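Local structure of glycoprotein (Chandipura virus, 5MDM) at residues Thr18-Tyr23 / Asn289-Val294; Asp304-Ala309 / Lys385-Leu390; Ala318-Asn323 / Gln363-Gly368; Ile4-Asn9 / Val334-Asp339. The protein probably attaches the virion to host receptors and, after uptake, undergoes an acid-triggered conformational change that drives fusion of the viral and endosomal membranes. All coordinates share one frame; numbering follows the deposited sequence.

Contact 1: Thr18-Tyr23 / Asn289-Val294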
# COMPACT_ATOMS: atom_id res chain seq x y z
N THR A 18 -45.10 -1.91 1.74
CA THR A 18 -46.19 -0.97 1.49
C THR A 18 -45.86 0.46 1.93
O THR A 18 -45.96 1.40 1.14
CB THR A 18 -47.51 -1.42 2.16
OG1 THR A 18 -47.30 -1.59 3.57
CG2 THR A 18 -48.00 -2.73 1.56
N LYS A 19 -45.46 0.61 3.19
CA LYS A 19 -45.23 1.93 3.77
C LYS A 19 -43.97 2.61 3.21
O LYS A 19 -43.79 3.82 3.37
CB LYS A 19 -45.18 1.85 5.31
CG LYS A 19 -45.33 3.18 6.03
CD LYS A 19 -45.52 2.97 7.54
CE LYS A 19 -45.52 4.30 8.30
NZ LYS A 19 -44.16 4.92 8.37
N ASN A 20 -43.11 1.82 2.57
CA ASN A 20 -41.94 2.34 1.87
C ASN A 20 -40.92 3.07 2.76
O ASN A 20 -40.12 3.85 2.25
CB ASN A 20 -42.36 3.27 0.73
CG ASN A 20 -42.21 2.62 -0.63
OD1 ASN A 20 -41.55 3.16 -1.52
ND2 ASN A 20 -42.82 1.46 -0.80
N THR A 21 -40.95 2.81 4.06
CA THR A 21 -40.01 3.45 4.98
C THR A 21 -38.59 2.93 4.78
O THR A 21 -38.37 1.74 4.60
CB THR A 21 -40.42 3.29 6.46
OG1 THR A 21 -40.66 1.90 6.74
CG2 THR A 21 -41.68 4.09 6.77
N ARG A 22 -37.64 3.86 4.83
CA ARG A 22 -36.25 3.55 4.51
C ARG A 22 -35.43 3.37 5.78
O ARG A 22 -35.43 4.22 6.67
CB ARG A 22 -35.66 4.67 3.65
CG ARG A 22 -36.43 4.91 2.37
CD ARG A 22 -36.57 6.38 2.05
NE ARG A 22 -35.66 6.82 1.00
CZ ARG A 22 -36.05 7.20 -0.21
NH1 ARG A 22 -37.34 7.19 -0.53
NH2 ARG A 22 -35.16 7.60 -1.10
N TYR A 23 -34.73 2.24 5.86
CA TYR A 23 -33.81 1.99 6.96
C TYR A 23 -32.38 2.00 6.42
O TYR A 23 -31.75 0.95 6.28
CB TYR A 23 -34.12 0.66 7.64
CG TYR A 23 -35.45 0.63 8.35
CD1 TYR A 23 -35.55 1.02 9.68
CD2 TYR A 23 -36.60 0.22 7.70
CE1 TYR A 23 -36.76 1.00 10.35
CE2 TYR A 23 -37.83 0.19 8.36
CZ TYR A 23 -37.90 0.59 9.68
OH TYR A 23 -39.11 0.57 10.34
N ASN A 289 -30.65 5.78 -2.97
CA ASN A 289 -30.85 5.82 -4.42
C ASN A 289 -31.75 4.67 -4.87
O ASN A 289 -32.64 4.86 -5.71
CB ASN A 289 -29.50 5.80 -5.15
CG ASN A 289 -29.64 6.07 -6.64
OD1 ASN A 289 -29.57 5.14 -7.45
ND2 ASN A 289 -29.84 7.32 -7.01
N THR A 290 -31.53 3.49 -4.30
CA THR A 290 -32.41 2.35 -4.55
C THR A 290 -33.85 2.67 -4.14
O THR A 290 -34.80 2.42 -4.90
CB THR A 290 -31.93 1.08 -3.82
OG1 THR A 290 -30.77 0.58 -4.49
CG2 THR A 290 -33.02 0.00 -3.82
N TRP A 291 -34.03 3.24 -2.95
CA TRP A 291 -35.37 3.60 -2.51
C TRP A 291 -35.98 4.71 -3.38
O TRP A 291 -37.20 4.83 -3.47
CB TRP A 291 -35.38 4.02 -1.04
CG TRP A 291 -35.56 2.89 -0.09
CD1 TRP A 291 -34.67 2.46 0.84
CD2 TRP A 291 -36.71 2.05 0.03
NE1 TRP A 291 -35.19 1.40 1.54
CE2 TRP A 291 -36.44 1.13 1.06
CE3 TRP A 291 -37.93 1.98 -0.63
CZ2 TRP A 291 -37.35 0.15 1.45
CZ3 TRP A 291 -38.84 1.01 -0.25
CH2 TRP A 291 -38.55 0.11 0.78
N ASP A 292 -35.13 5.51 -4.00
CA ASP A 292 -35.59 6.49 -4.97
C ASP A 292 -36.09 5.80 -6.22
O ASP A 292 -37.06 6.24 -6.82
CB ASP A 292 -34.48 7.47 -5.32
CG ASP A 292 -34.28 8.53 -4.26
OD1 ASP A 292 -35.17 8.68 -3.40
OD2 ASP A 292 -33.24 9.23 -4.31
N LYS A 293 -35.43 4.71 -6.61
CA LYS A 293 -35.89 3.92 -7.74
C LYS A 293 -37.24 3.31 -7.41
O LYS A 293 -38.15 3.31 -8.25
CB LYS A 293 -34.89 2.83 -8.13
CG LYS A 293 -33.63 3.35 -8.79
CD LYS A 293 -32.72 2.23 -9.27
CE LYS A 293 -31.39 2.78 -9.77
NZ LYS A 293 -30.43 1.69 -10.14
N VAL A 294 -37.38 2.82 -6.19
CA VAL A 294 -38.66 2.27 -5.73
C VAL A 294 -39.76 3.33 -5.77
O VAL A 294 -40.86 3.08 -6.26
CB VAL A 294 -38.55 1.69 -4.30
CG1 VAL A 294 -39.93 1.41 -3.72
CG2 VAL A 294 -37.72 0.43 -4.32

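Contact 2: Asp304-Ala309 / Lys385-Leu390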
# COMPACT_ATOMS: atom_id res chain seq x y z
N ASP A 304 -29.41 -3.34 -6.92
CA ASP A 304 -30.24 -2.35 -6.24
C ASP A 304 -30.77 -2.92 -4.94
O ASP A 304 -30.80 -2.24 -3.92
CB ASP A 304 -31.41 -1.92 -7.13
CG ASP A 304 -30.97 -1.27 -8.43
OD1 ASP A 304 -29.89 -0.63 -8.45
OD2 ASP A 304 -31.71 -1.40 -9.43
N LEU A 305 -31.20 -4.18 -4.98
CA LEU A 305 -31.66 -4.87 -3.78
C LEU A 305 -30.55 -5.01 -2.74
O LEU A 305 -30.78 -4.85 -1.54
CB LEU A 305 -32.21 -6.24 -4.15
CG LEU A 305 -33.59 -6.20 -4.78
CD1 LEU A 305 -34.00 -7.60 -5.19
CD2 LEU A 305 -34.58 -5.59 -3.79
N SER A 306 -29.34 -5.30 -3.21
CA SER A 306 -28.22 -5.51 -2.32
C SER A 306 -27.82 -4.22 -1.62
O SER A 306 -27.23 -4.26 -0.54
CB SER A 306 -27.03 -6.05 -3.10
OG SER A 306 -26.54 -5.07 -4.00
N TYR A 307 -28.13 -3.09 -2.23
CA TYR A 307 -27.87 -1.81 -1.56
C TYR A 307 -28.74 -1.61 -0.31
O TYR A 307 -28.52 -0.67 0.46
CB TYR A 307 -28.01 -0.63 -2.53
CG TYR A 307 -26.94 -0.61 -3.59
CD1 TYR A 307 -25.66 -1.06 -3.32
CD2 TYR A 307 -27.22 -0.16 -4.88
CE1 TYR A 307 -24.68 -1.05 -4.29
CE2 TYR A 307 -26.24 -0.15 -5.86
CZ TYR A 307 -24.97 -0.60 -5.55
OH TYR A 307 -23.99 -0.60 -6.51
N LEU A 308 -29.71 -2.49 -0.10
CA LEU A 308 -30.62 -2.40 1.03
C LEU A 308 -30.19 -3.35 2.14
O LEU A 308 -30.68 -3.28 3.26
CB LEU A 308 -32.04 -2.75 0.61
CG LEU A 308 -32.69 -1.94 -0.51
CD1 LEU A 308 -34.09 -2.44 -0.77
CD2 LEU A 308 -32.70 -0.47 -0.15
N ALA A 309 -29.27 -4.25 1.80
CA ALA A 309 -28.81 -5.27 2.74
C ALA A 309 -28.05 -4.69 3.92
O ALA A 309 -27.42 -3.64 3.81
CB ALA A 309 -27.93 -6.28 2.01
N LYS A 385 -24.59 -16.14 -6.91
CA LYS A 385 -23.85 -14.88 -6.97
C LYS A 385 -24.26 -13.85 -5.90
O LYS A 385 -25.45 -13.52 -5.75
CB LYS A 385 -23.96 -14.25 -8.36
CG LYS A 385 -23.49 -15.16 -9.49
CD LYS A 385 -23.53 -14.44 -10.84
CE LYS A 385 -23.02 -15.32 -11.97
NZ LYS A 385 -23.90 -16.49 -12.23
N PHE A 386 -23.25 -13.38 -5.18
CA PHE A 386 -23.38 -12.23 -4.29
C PHE A 386 -22.74 -11.04 -4.99
O PHE A 386 -21.75 -11.20 -5.70
CB PHE A 386 -22.62 -12.46 -2.97
CG PHE A 386 -23.31 -13.41 -2.02
CD1 PHE A 386 -24.33 -12.96 -1.21
CD2 PHE A 386 -22.91 -14.73 -1.93
CE1 PHE A 386 -24.96 -13.83 -0.32
CE2 PHE A 386 -23.53 -15.60 -1.05
CZ PHE A 386 -24.56 -15.15 -0.25
N PRO A 387 -23.31 -9.85 -4.80
CA PRO A 387 -22.67 -8.62 -5.26
C PRO A 387 -21.42 -8.36 -4.43
O PRO A 387 -21.46 -8.51 -3.21
CB PRO A 387 -23.72 -7.55 -4.97
CG PRO A 387 -24.50 -8.11 -3.85
CD PRO A 387 -24.58 -9.58 -4.10
N TRP A 388 -20.32 -7.98 -5.07
CA TRP A 388 -19.03 -7.91 -4.41
C TRP A 388 -18.99 -6.99 -3.19
O TRP A 388 -18.16 -7.16 -2.30
CB TRP A 388 -17.94 -7.49 -5.40
CG TRP A 388 -16.58 -7.50 -4.80
CD1 TRP A 388 -15.75 -6.43 -4.62
CD2 TRP A 388 -15.89 -8.63 -4.26
NE1 TRP A 388 -14.58 -6.83 -4.02
CE2 TRP A 388 -14.64 -8.18 -3.79
CE3 TRP A 388 -16.20 -9.99 -4.14
CZ2 TRP A 388 -13.71 -9.03 -3.20
CZ3 TRP A 388 -15.28 -10.84 -3.57
CH2 TRP A 388 -14.05 -10.36 -3.10
N HIS A 389 -19.89 -6.01 -3.15
CA HIS A 389 -19.84 -5.00 -2.10
C HIS A 389 -20.37 -5.51 -0.77
O HIS A 389 -20.07 -4.93 0.27
CB HIS A 389 -20.59 -3.74 -2.52
CG HIS A 389 -22.07 -3.88 -2.50
ND1 HIS A 389 -22.85 -3.47 -1.44
CD2 HIS A 389 -22.94 -4.38 -3.42
CE1 HIS A 389 -24.12 -3.70 -1.70
NE2 HIS A 389 -24.20 -4.26 -2.90
N LEU A 390 -21.14 -6.59 -0.81
CA LEU A 390 -21.68 -7.19 0.41
C LEU A 390 -20.62 -8.04 1.09
O LEU A 390 -20.79 -8.46 2.24
CB LEU A 390 -22.89 -8.05 0.09
CG LEU A 390 -24.16 -7.29 -0.27
CD1 LEU A 390 -25.34 -8.24 -0.31
CD2 LEU A 390 -24.41 -6.16 0.72

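Contact 3: Ala318-Asn323 / Gln363-Gly368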
# COMPACT_ATOMS: atom_id res chain seq x y z
N ALA A 318 -34.62 -7.89 5.42
CA ALA A 318 -34.09 -8.28 4.13
C ALA A 318 -35.13 -7.94 3.07
O ALA A 318 -36.31 -7.79 3.39
CB ALA A 318 -33.77 -9.76 4.11
N TYR A 319 -34.69 -7.82 1.83
CA TYR A 319 -35.58 -7.43 0.74
C TYR A 319 -35.40 -8.35 -0.46
O TYR A 319 -34.30 -8.84 -0.72
CB TYR A 319 -35.33 -5.97 0.33
CG TYR A 319 -35.65 -4.96 1.41
CD1 TYR A 319 -36.91 -4.39 1.49
CD2 TYR A 319 -34.70 -4.58 2.34
CE1 TYR A 319 -37.21 -3.47 2.48
CE2 TYR A 319 -35.00 -3.67 3.34
CZ TYR A 319 -36.25 -3.11 3.40
OH TYR A 319 -36.56 -2.19 4.38
N THR A 320 -36.49 -8.59 -1.19
CA THR A 320 -36.42 -9.38 -2.41
C THR A 320 -37.56 -9.02 -3.35
O THR A 320 -38.40 -8.18 -3.01
CB THR A 320 -36.44 -10.90 -2.12
OG1 THR A 320 -36.09 -11.63 -3.30
CG2 THR A 320 -37.81 -11.34 -1.63
N VAL A 321 -37.60 -9.64 -4.52
CA VAL A 321 -38.67 -9.39 -5.48
C VAL A 321 -39.44 -10.67 -5.79
O VAL A 321 -39.01 -11.50 -6.60
CB VAL A 321 -38.13 -8.77 -6.79
CG1 VAL A 321 -39.27 -8.44 -7.72
CG2 VAL A 321 -37.34 -7.51 -6.48
N ILE A 322 -40.59 -10.83 -5.14
CA ILE A 322 -41.44 -11.99 -5.35
C ILE A 322 -42.52 -11.67 -6.37
O ILE A 322 -43.38 -10.82 -6.13
CB ILE A 322 -42.11 -12.43 -4.04
CG1 ILE A 322 -41.09 -12.47 -2.90
CG2 ILE A 322 -42.77 -13.79 -4.21
CD1 ILE A 322 -41.70 -12.77 -1.55
N ASN A 323 -42.48 -12.36 -7.51
CA ASN A 323 -43.45 -12.15 -8.59
C ASN A 323 -43.58 -10.68 -8.99
O ASN A 323 -44.68 -10.17 -9.18
CB ASN A 323 -44.82 -12.73 -8.22
CG ASN A 323 -44.87 -14.24 -8.33
OD1 ASN A 323 -44.33 -14.82 -9.27
ND2 ASN A 323 -45.54 -14.89 -7.38
N GLN A 363 -34.81 -20.66 0.20
CA GLN A 363 -36.14 -20.20 -0.20
C GLN A 363 -36.05 -19.28 -1.43
O GLN A 363 -36.08 -18.06 -1.31
CB GLN A 363 -36.80 -19.46 0.97
CG GLN A 363 -38.21 -18.98 0.72
CD GLN A 363 -38.69 -18.05 1.81
OE1 GLN A 363 -37.94 -17.70 2.72
NE2 GLN A 363 -39.95 -17.63 1.72
N TRP A 364 -35.93 -19.89 -2.60
CA TRP A 364 -35.69 -19.13 -3.83
C TRP A 364 -36.98 -18.72 -4.55
O TRP A 364 -37.92 -19.50 -4.65
CB TRP A 364 -34.80 -19.94 -4.77
CG TRP A 364 -33.54 -20.38 -4.12
CD1 TRP A 364 -33.30 -21.57 -3.50
CD2 TRP A 364 -32.34 -19.61 -3.99
NE1 TRP A 364 -32.02 -21.60 -3.00
CE2 TRP A 364 -31.41 -20.40 -3.29
CE3 TRP A 364 -31.96 -18.33 -4.40
CZ2 TRP A 364 -30.12 -19.96 -2.99
CZ3 TRP A 364 -30.69 -17.89 -4.11
CH2 TRP A 364 -29.78 -18.70 -3.41
N PHE A 365 -37.00 -17.48 -5.05
CA PHE A 365 -38.18 -16.96 -5.73
C PHE A 365 -37.97 -16.83 -7.23
O PHE A 365 -36.86 -16.54 -7.69
CB PHE A 365 -38.59 -15.61 -5.14
CG PHE A 365 -39.05 -15.69 -3.71
CD1 PHE A 365 -40.29 -16.23 -3.41
CD2 PHE A 365 -38.25 -15.23 -2.68
CE1 PHE A 365 -40.72 -16.32 -2.10
CE2 PHE A 365 -38.68 -15.31 -1.37
CZ PHE A 365 -39.92 -15.85 -1.08
N LYS A 366 -39.03 -17.04 -7.99
CA LYS A 366 -38.99 -16.91 -9.44
C LYS A 366 -38.70 -15.47 -9.82
O LYS A 366 -39.52 -14.58 -9.60
CB LYS A 366 -40.32 -17.37 -10.05
CG LYS A 366 -40.33 -17.43 -11.56
CD LYS A 366 -39.42 -18.53 -12.08
CE LYS A 366 -39.57 -18.71 -13.58
NZ LYS A 366 -40.96 -19.04 -13.98
N TYR A 367 -37.52 -15.23 -10.39
CA TYR A 367 -37.11 -13.89 -10.79
C TYR A 367 -36.67 -13.90 -12.25
O TYR A 367 -35.48 -13.93 -12.56
CB TYR A 367 -35.98 -13.39 -9.89
CG TYR A 367 -35.47 -12.00 -10.23
CD1 TYR A 367 -36.21 -10.87 -9.91
CD2 TYR A 367 -34.24 -11.83 -10.84
CE1 TYR A 367 -35.75 -9.61 -10.22
CE2 TYR A 367 -33.76 -10.57 -11.15
CZ TYR A 367 -34.52 -9.46 -10.84
OH TYR A 367 -34.05 -8.21 -11.15
N GLY A 368 -37.65 -13.87 -13.15
CA GLY A 368 -37.38 -13.98 -14.57
C GLY A 368 -36.97 -15.39 -14.95
O GLY A 368 -37.68 -16.35 -14.66

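Contact 4: Ile4-Asn9 / Val334-Asp339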
# COMPACT_ATOMS: atom_id res chain seq x y z
N ILE A 4 -19.69 -12.20 4.90
CA ILE A 4 -20.86 -11.40 4.59
C ILE A 4 -21.73 -11.38 5.82
O ILE A 4 -21.58 -12.21 6.71
CB ILE A 4 -21.68 -12.02 3.44
CG1 ILE A 4 -22.08 -13.46 3.79
CG2 ILE A 4 -20.93 -11.97 2.12
CD1 ILE A 4 -23.05 -14.06 2.82
N ALA A 5 -22.63 -10.41 5.87
CA ALA A 5 -23.68 -10.41 6.87
C ALA A 5 -24.93 -10.89 6.15
O ALA A 5 -25.30 -10.34 5.11
CB ALA A 5 -23.89 -9.03 7.45
N PHE A 6 -25.55 -11.94 6.68
CA PHE A 6 -26.62 -12.62 5.97
C PHE A 6 -27.69 -13.07 6.95
O PHE A 6 -27.39 -13.37 8.10
CB PHE A 6 -26.02 -13.83 5.25
CG PHE A 6 -26.90 -14.38 4.17
CD1 PHE A 6 -27.66 -15.52 4.39
CD2 PHE A 6 -26.96 -13.77 2.93
CE1 PHE A 6 -28.47 -16.03 3.40
CE2 PHE A 6 -27.76 -14.27 1.94
CZ PHE A 6 -28.52 -15.40 2.17
N PRO A 7 -28.96 -13.09 6.52
CA PRO A 7 -30.01 -13.60 7.41
C PRO A 7 -29.70 -15.02 7.90
O PRO A 7 -29.29 -15.86 7.10
CB PRO A 7 -31.27 -13.58 6.54
CG PRO A 7 -30.77 -13.46 5.13
CD PRO A 7 -29.51 -12.65 5.23
N GLU A 8 -29.88 -15.26 9.19
CA GLU A 8 -29.49 -16.54 9.79
C GLU A 8 -30.30 -17.72 9.25
O GLU A 8 -29.73 -18.74 8.87
CB GLU A 8 -29.57 -16.47 11.32
CG GLU A 8 -30.88 -15.92 11.85
CD GLU A 8 -30.86 -15.75 13.36
OE1 GLU A 8 -29.80 -15.99 13.98
OE2 GLU A 8 -31.91 -15.37 13.92
N ASN A 9 -31.62 -17.58 9.22
CA ASN A 9 -32.48 -18.64 8.73
C ASN A 9 -32.45 -18.77 7.21
O ASN A 9 -32.23 -17.79 6.50
CB ASN A 9 -33.92 -18.44 9.22
CG ASN A 9 -34.00 -18.07 10.69
OD1 ASN A 9 -34.11 -16.89 11.04
ND2 ASN A 9 -33.92 -19.07 11.56
N VAL A 334 -26.41 -12.31 10.57
CA VAL A 334 -25.26 -12.83 11.29
C VAL A 334 -24.08 -12.91 10.35
O VAL A 334 -24.25 -12.89 9.12
CB VAL A 334 -25.54 -14.22 11.86
CG1 VAL A 334 -26.72 -14.18 12.82
CG2 VAL A 334 -25.80 -15.20 10.73
N ARG A 335 -22.88 -12.97 10.91
CA ARG A 335 -21.67 -13.04 10.11
C ARG A 335 -21.43 -14.46 9.63
O ARG A 335 -21.45 -15.40 10.42
CB ARG A 335 -20.47 -12.52 10.90
CG ARG A 335 -19.13 -12.69 10.20
CD ARG A 335 -18.05 -11.92 10.95
NE ARG A 335 -18.32 -10.49 10.96
CZ ARG A 335 -18.20 -9.71 12.03
NH1 ARG A 335 -17.80 -10.23 13.19
NH2 ARG A 335 -18.46 -8.42 11.95
N MET A 336 -21.23 -14.61 8.33
CA MET A 336 -20.91 -15.90 7.75
C MET A 336 -19.69 -15.77 6.86
O MET A 336 -19.41 -14.70 6.32
CB MET A 336 -22.08 -16.41 6.90
CG MET A 336 -23.36 -16.57 7.66
SD MET A 336 -24.66 -17.18 6.58
CE MET A 336 -26.02 -17.34 7.74
N TRP A 337 -18.96 -16.87 6.70
CA TRP A 337 -17.87 -16.90 5.74
C TRP A 337 -18.24 -17.76 4.53
O TRP A 337 -18.67 -18.90 4.68
CB TRP A 337 -16.58 -17.40 6.39
CG TRP A 337 -16.00 -16.39 7.33
CD1 TRP A 337 -15.02 -15.49 7.07
CD2 TRP A 337 -16.40 -16.17 8.68
NE1 TRP A 337 -14.77 -14.72 8.18
CE2 TRP A 337 -15.61 -15.12 9.19
CE3 TRP A 337 -17.36 -16.75 9.52
CZ2 TRP A 337 -15.74 -14.65 10.49
CZ3 TRP A 337 -17.48 -16.28 10.81
CH2 TRP A 337 -16.68 -15.24 11.28
N ILE A 338 -18.08 -17.19 3.34
CA ILE A 338 -18.39 -17.91 2.12
C ILE A 338 -17.12 -18.18 1.32
O ILE A 338 -16.11 -17.50 1.51
CB ILE A 338 -19.40 -17.16 1.26
CG1 ILE A 338 -18.89 -15.76 0.93
CG2 ILE A 338 -20.75 -17.09 1.97
CD1 ILE A 338 -19.85 -14.94 0.10
N ASP A 339 -17.18 -19.16 0.42
CA ASP A 339 -15.99 -19.62 -0.30
C ASP A 339 -15.56 -18.69 -1.44
O ASP A 339 -14.42 -18.75 -1.89
CB ASP A 339 -16.18 -21.05 -0.82
CG ASP A 339 -16.34 -22.06 0.31
OD1 ASP A 339 -16.95 -21.71 1.34
OD2 ASP A 339 -15.86 -23.20 0.16

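Contact 1: Thr18-Tyr23 / Asn289-Val294
R22 reaches D292 in a salt bridge, NH2 lying 2.5 Å from OD1. The carboxylate oxygen sits almost exactly in the guanidinium plane, but the N-H meets OD1 from above the carboxylate plane, and the two flat groups are inclined at 62° instead of lying side by side. The same guanidinium is held at NE by Q288, one residue before the segment 289-294, while E295 forms a long, weak ion pair with NH1. Bends at chi2 (139°) and chi3 (103°) carry the arginine chain across W291 on its way to the acid. CG rests over the five-membered ring as a CH-pi contact, 3.5 Å from its centroid, and the guanidinium face then settles over W291 CB, which is 3.4 Å from CZ. The backbone helps to cover the indole as well: N20 O stands over the same face of the indole, toward its rim, and T21 O approaches CZ2 at 3.7 Å. Farther out, the side chain of N20 leans on W291 CZ3 and V294 CG1. Helix 270-295, part of a region that probably takes part in trimerization, thus receives the irregular chain that follows strand 15-16. An ion pair at the outer side and a buried indole beneath it share one arginine: its methylenes supply the apolar cover, its charged end the polar link to the helix.

Contact 2: Asp304-Ala309 / Lys385-Leu390
A short helix, 302-306, and the type I beta turn from S306 to A309 meet the end of strand 383-385 and the loop that leads on to strand 392-393, inside a region that probably takes part in trimerization. The polar centre is the bond from H389 NE2 to S306 OG, 2.7 Å long, with the oxygen only 2° out of the imidazole plane. S306 OG also bonds to the backbone O of L303, giving the hydroxyl a partner on its own helix as well as on the loop. One face of the imidazole is covered by Y307, whose CE1 stands 3.5 Å above the ring; the two ring planes are inclined at 45°, an oblique pairing. On the opposite face lies L390 CG of the same loop. Apolar contacts lie beside this bond: S306 CB touches P387 CG at 3.3 Å, and farther along the turn A309 CB meets L390 CD2 at 3.8 Å. Y307 also packs on F31 of the second subunit. With an in-plane bond at NE2 and side chains over both faces, the imidazole of H389 is probably restrained in its rotation, and the serine hydroxyl becomes a shared polar point linking helix backbone and loop.

Contact 3: Ala318-Asn323 / Gln363-Gly368
F365 leaves its strand with CB 4.4 Å from the backbone O of V321, and its ring then runs beneath the side chain of I322. With CG anti to the carbonyl carbon, the ring lies beside I322, and chi2 (-74°) turns one face to it. At the ring, CG has I322 CG1 above it; CD1 meets the branch methyl I322 CG2 at 3.6 Å; CD2 comes within 4.1 Å of T320 CG2. CE1 lies 3.7 Å from I322 CD1, and CE2 is near both I322 CD1 and T320 CG2. CZ lies 3.6 Å from I322 CD1. The methylene I322 CG1 stands 3.7 Å above the ring centroid and only 3° off the normal, a nearly vertical CH-pi contact. No hydrogen bond joins the two segments, which belong to different sheets: strand 316-322 pairs with 325-338 as a beta hairpin, whereas 365-367 is, within this chain, an outermost strand of the sheet that includes 370-372, and the strand directions differ by 72°. W14 meets the F365 ring edge-to-face. Two residues farther along, the Y367 ring meets V321 obliquely, Y367 CD1 lying 4.2 Å from V321 CB, while its hydroxyl bonds to the backbone O of L300.

Contact 4: Ile4-Asn9 / Val334-Asp339
M336 and F6 are brought together by their torsions: the methionine is fully extended beyond CG (chi2 -180°, chi3 178°), and F6 carries CG anti to its backbone N (chi1 -163°). The thioether sulfur SD lies 3.9 Å from F6 CB and 5.1 Å from the ring centroid, an oblique Met-aromatic contact, and the methyl CE runs on to P7 O at 3.6 Å. Beneath these side chains the backbones pair as antiparallel strands. I4 and M336 exchange two hydrogen bonds, N to O in each direction, both 2.9 Å, and F6 does the same with V334; A5 opposite R335 is the non-hydrogen-bonded pair between them. I4, F6, V334 and M336 point to one face of the sheet, A5 and R335 to the other. At the two ends of the pairing, I4 CG2 packs on I338 CD1 at 3.8 Å, and V334 CG1 and CG2 lie against E8 CB. Strand 2-7 also pairs with strand 392-393, and strand 325-338 with 15-16 and 316-322. On the face of I4, F386 packs against the isoleucine, while R335, which leaves the sheet on the face of A5, has its guanidinium bonded to the backbone oxygens of S210 and H211.

Overall arrangement
All four contacts lie on the same side of the chain's centre. Contacts 1, 2 and 3 touch, their centres about 14 to 17 Å apart. Helices 270-295 and 302-306 are consecutive, tied by T290 and K293 bonding to D304; L305 of the second and L308 of the turn after it pack on strand 316-322 of contact 3. Contact 2 meets contact 4, its centre about 13 Å away, through F386 and L390 against I4, F6 and I338. Contacts 3 and 4 share one sheet, on neighbouring strands, without touching. Along the chain, contact 4 encloses contact 1 and alternates with contacts 2 and 3, so the N-terminal strand of this class III fusion glycoprotein pairs with much later ones.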